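Local structure of hemoglobin chain d1 (Lumbricus terrestris, 1X9F) at residues Leu29-Asp34 against Asp105-His110. The protein probably carries oxygen, reversibly bound at the heme iron, as one globin subunit of the multisubunit hemoglobin of the earthworm. Sequence-based numbering, arbitrary orientation.
Sequences LELWRD and DIFLKH. With HEM (protoporphyrin IX containing Fe), chain T; CMO (carbon monoxide), chain U.
Trp32 and Phe107 meet beside the bound carbon monoxide, so that one aromatic contact between two helices also forms part of the distal heme pocket. The benzenoid ring of Trp32 and the phenyl ring of Phe107 form an oblique aromatic pair with centroids 5.7 Å apart and planes at 57°. Trp32 CZ2 lies in the plane of the phenyl ring, at its edge, 3.8 Å from Phe107 CE1. The benzenoid carbons CZ2 and CH2 of Trp32 also contact the ligand, CZ2 lying 3.0 Å from CMO O, while His62 is hydrogen-bonded to the ligand. Phe46, a further residue of the carbon monoxide pocket, and Phe59 pack edge-to-face with Trp32. Phe107 has CG anti to its backbone nitrogen (chi1 178°), which directs the ring toward the porphyrin; the vinyl carbon HEM CAB lies over one of its faces, 3.7 Å above the plane.

Next to this aromatic pair, Leu31 crosses Phe107 at about a right angle and divides its methyls between two residues: CD2 packs obliquely against Phe107 CE1 and CZ, 4.0 Å from CE1, while CD1 rests against the backbone carbonyl and CB of His110. The imidazole of His110 in turn packs against Asp34, whose CB is 3.5 Å from His110 CD2 and whose backbone carbonyl carbon lies over one ring face, toward the rim; Lys109 CD lies over the opposite face. His110 ND1 donates to Ile106 O at 3.1 Å, approaching from above the carbonyl plane. That oxygen also accepts the helical bond from His110 N on the other face; the ND1 bond, with the oxygen close to the imidazole plane, fixes the ring's rotation. No hydrogen bond links the two segments; their axes pass 9.8 Å apart at 128°, the B–G helix packing of the globin fold, extended here into the distal heme pocket.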
loop_
_atom_site.group_PDB
_atom_site.type_symbol
_atom_site.label_atom_id
_atom_site.label_comp_id
_atom_site.label_asym_id
_atom_site.label_seq_id
_atom_site.Cartn_x
_atom_site.Cartn_y
_atom_site.Cartn_z
ATOM N N LEU D 29 18.509 -2.103 4.214
ATOM C CA LEU D 29 18.688 -2.938 3.033
ATOM C C LEU D 29 18.400 -2.123 1.779
ATOM O O LEU D 29 19.192 -2.121 0.832
ATOM C CB LEU D 29 17.754 -4.157 3.114
ATOM C CG LEU D 29 17.527 -5.052 1.887
ATOM C CD1 LEU D 29 18.605 -6.125 1.773
ATOM C CD2 LEU D 29 16.149 -5.698 1.948
ATOM N N GLU D 30 17.267 -1.428 1.791
ATOM C CA GLU D 30 16.860 -0.605 0.662
ATOM C C GLU D 30 17.922 0.441 0.364
ATOM O O GLU D 30 18.261 0.683 -0.798
ATOM C CB GLU D 30 15.526 0.075 0.944
ATOM C CG GLU D 30 14.940 0.785 -0.268
ATOM C CD GLU D 30 13.618 1.458 0.033
ATOM O OE1 GLU D 30 12.917 1.028 0.977
ATOM O OE2 GLU D 30 13.268 2.424 -0.681
ATOM N N LEU D 31 18.440 1.048 1.430
ATOM C CA LEU D 31 19.511 2.022 1.330
ATOM C C LEU D 31 20.747 1.436 0.661
ATOM O O LEU D 31 21.189 1.973 -0.354
ATOM C CB LEU D 31 19.856 2.611 2.708
ATOM C CG LEU D 31 21.096 3.510 2.851
ATOM C CD1 LEU D 31 20.994 4.744 1.969
ATOM C CD2 LEU D 31 21.295 3.917 4.304
ATOM N N TRP D 32 21.298 0.350 1.207
ATOM C CA TRP D 32 22.527 -0.229 0.643
ATOM C C TRP D 32 22.365 -0.811 -0.737
ATOM O O TRP D 32 23.307 -0.798 -1.527
ATOM C CB TRP D 32 23.161 -1.253 1.582
ATOM C CG TRP D 32 23.779 -0.555 2.689
ATOM C CD1 TRP D 32 23.304 -0.468 3.954
ATOM C CD2 TRP D 32 24.956 0.248 2.639
ATOM N NE1 TRP D 32 24.128 0.326 4.715
ATOM C CE2 TRP D 32 25.152 0.778 3.926
ATOM C CE3 TRP D 32 25.881 0.567 1.632
ATOM C CZ2 TRP D 32 26.225 1.601 4.236
ATOM C CZ3 TRP D 32 26.952 1.389 1.942
ATOM C CH2 TRP D 32 27.117 1.892 3.234
ATOM N N ARG D 33 21.177 -1.322 -1.036
ATOM C CA ARG D 33 20.942 -1.859 -2.359
ATOM C C ARG D 33 21.014 -0.756 -3.403
ATOM O O ARG D 33 21.631 -0.936 -4.452
ATOM C CB ARG D 33 19.608 -2.571 -2.450
ATOM C CG ARG D 33 19.523 -3.381 -3.717
ATOM C CD ARG D 33 18.240 -4.112 -3.886
ATOM N NE ARG D 33 17.117 -3.192 -4.009
ATOM C CZ ARG D 33 15.867 -3.579 -4.215
ATOM N NH1 ARG D 33 15.573 -4.870 -4.323
ATOM N NH2 ARG D 33 14.903 -2.674 -4.316
ATOM N N ASP D 34 20.387 0.381 -3.099
ATOM C CA ASP D 34 20.438 1.566 -3.953
ATOM C C ASP D 34 21.873 2.016 -4.185
ATOM O O ASP D 34 22.292 2.205 -5.328
ATOM C CB ASP D 34 19.641 2.713 -3.324
ATOM C CG ASP D 34 18.143 2.617 -3.588
ATOM O OD1 ASP D 34 17.663 1.572 -4.087
ATOM O OD2 ASP D 34 17.360 3.554 -3.316
ATOM N N ASP D 105 29.667 10.841 0.058
ATOM C CA ASP D 105 28.786 11.698 -0.726
ATOM C C ASP D 105 27.687 10.891 -1.397
ATOM O O ASP D 105 26.527 11.309 -1.404
ATOM C CB ASP D 105 29.573 12.495 -1.765
ATOM C CG ASP D 105 30.510 13.492 -1.133
ATOM O OD1 ASP D 105 31.274 14.145 -1.875
ATOM O OD2 ASP D 105 30.561 13.697 0.100
ATOM N N ILE D 106 28.053 9.742 -1.961
ATOM C CA ILE D 106 27.070 8.850 -2.570
ATOM C C ILE D 106 26.121 8.339 -1.491
ATOM O O ILE D 106 24.910 8.233 -1.718
ATOM C CB ILE D 106 27.759 7.675 -3.307
ATOM C CG1 ILE D 106 28.551 8.184 -4.517
ATOM C CG2 ILE D 106 26.726 6.617 -3.750
ATOM C CD1 ILE D 106 29.822 7.393 -4.808
ATOM N N PHE D 107 26.671 8.036 -0.321
ATOM C CA PHE D 107 25.852 7.592 0.792
ATOM C C PHE D 107 24.767 8.617 1.112
ATOM O O PHE D 107 23.581 8.274 1.179
ATOM C CB PHE D 107 26.709 7.341 2.027
ATOM C CG PHE D 107 25.918 6.932 3.232
ATOM C CD1 PHE D 107 25.787 5.590 3.566
ATOM C CD2 PHE D 107 25.305 7.888 4.039
ATOM C CE1 PHE D 107 25.058 5.202 4.686
ATOM C CE2 PHE D 107 24.567 7.511 5.155
ATOM C CZ PHE D 107 24.448 6.166 5.482
ATOM N N LEU D 108 25.188 9.863 1.313
ATOM C CA LEU D 108 24.279 10.952 1.607
ATOM C C LEU D 108 23.230 11.106 0.516
ATOM O O LEU D 108 22.051 11.290 0.819
ATOM C CB LEU D 108 25.062 12.257 1.770
ATOM C CG LEU D 108 24.269 13.535 2.079
ATOM C CD1 LEU D 108 23.426 13.392 3.341
ATOM C CD2 LEU D 108 25.222 14.714 2.200
ATOM N N LYS D 109 23.660 11.025 -0.745
ATOM C CA LYS D 109 22.742 11.143 -1.885
ATOM C C LYS D 109 21.605 10.134 -1.770
ATOM O O LYS D 109 20.437 10.471 -1.978
ATOM C CB LYS D 109 23.476 10.947 -3.224
ATOM C CG LYS D 109 22.653 11.356 -4.456
ATOM C CD LYS D 109 22.563 10.235 -5.502
ATOM C CE LYS D 109 23.850 10.064 -6.306
ATOM N NZ LYS D 109 23.747 8.951 -7.296
ATOM N N HIS D 110 21.956 8.902 -1.428
ATOM C CA HIS D 110 20.971 7.845 -1.348
ATOM C C HIS D 110 20.197 7.835 -0.043
ATOM O O HIS D 110 19.016 7.494 -0.039
ATOM C CB HIS D 110 21.616 6.499 -1.600
ATOM C CG HIS D 110 21.913 6.246 -3.041
ATOM N ND1 HIS D 110 23.153 6.474 -3.597
ATOM C CD2 HIS D 110 21.129 5.783 -4.043
ATOM C CE1 HIS D 110 23.122 6.157 -4.879
ATOM N NE2 HIS D 110 21.905 5.735 -5.174
HETATM C CHA HEM T . 31.704 0.063 9.461
HETATM C CHB HEM T . 28.983 3.979 10.440
HETATM C CHC HEM T . 29.225 5.381 5.756
HETATM C CHD HEM T . 32.276 1.622 4.885
HETATM C C1A HEM T . 30.824 1.010 10.137
HETATM C C2A HEM T . 30.501 0.793 11.463
HETATM C C3A HEM T . 29.671 1.939 11.827
HETATM C C4A HEM T . 29.663 2.692 10.556
HETATM C CMA HEM T . 29.016 2.250 13.151
HETATM C CAA HEM T . 30.877 -0.395 12.303
HETATM C CBA HEM T . 32.022 -0.147 13.261
HETATM C CGA HEM T . 32.116 -1.431 14.057
HETATM O O1A HEM T . 31.217 -1.719 14.881
HETATM O O2A HEM T . 33.100 -2.171 13.847
HETATM C C1B HEM T . 28.825 4.740 9.205
HETATM C C2B HEM T . 28.028 5.872 9.170
HETATM C C3B HEM T . 28.121 6.196 7.855
HETATM C C4B HEM T . 28.936 5.322 7.191
HETATM C CMB HEM T . 27.255 6.569 10.274
HETATM C CAB HEM T . 27.513 7.278 7.396
HETATM C CBB HEM T . 27.010 8.495 7.076
HETATM C C1C HEM T . 30.089 4.409 5.070
HETATM C C2C HEM T . 30.322 4.510 3.711
HETATM C C3C HEM T . 31.177 3.472 3.476
HETATM C C4C HEM T . 31.376 2.781 4.670
HETATM C CMC HEM T . 29.805 5.531 2.719
HETATM C CAC HEM T . 31.647 3.214 2.082
HETATM C CBC HEM T . 32.744 2.370 1.801
HETATM C C1D HEM T . 32.445 0.836 6.127
HETATM C C2D HEM T . 33.212 -0.333 6.186
HETATM C C3D HEM T . 33.063 -0.805 7.471
HETATM C C4D HEM T . 32.182 0.198 8.088
HETATM C CMD HEM T . 34.027 -0.949 5.077
HETATM C CAD HEM T . 33.678 -2.012 8.134
HETATM C CBD HEM T . 32.843 -3.269 7.913
HETATM C CGD HEM T . 33.555 -4.365 8.672
HETATM O O1D HEM T . 33.580 -4.311 9.921
HETATM O O2D HEM T . 34.101 -5.274 8.016
HETATM N NA HEM T . 30.383 2.145 9.547
HETATM N NB HEM T . 29.387 4.359 8.024
HETATM N NC HEM T . 30.735 3.385 5.699
HETATM N ND HEM T . 31.790 1.180 7.258
HETATM FE FE HEM T . 30.602 2.783 7.630
HETATM C C CMO U . 28.767 1.685 6.847
HETATM O O CMO U . 28.671 0.896 5.774
#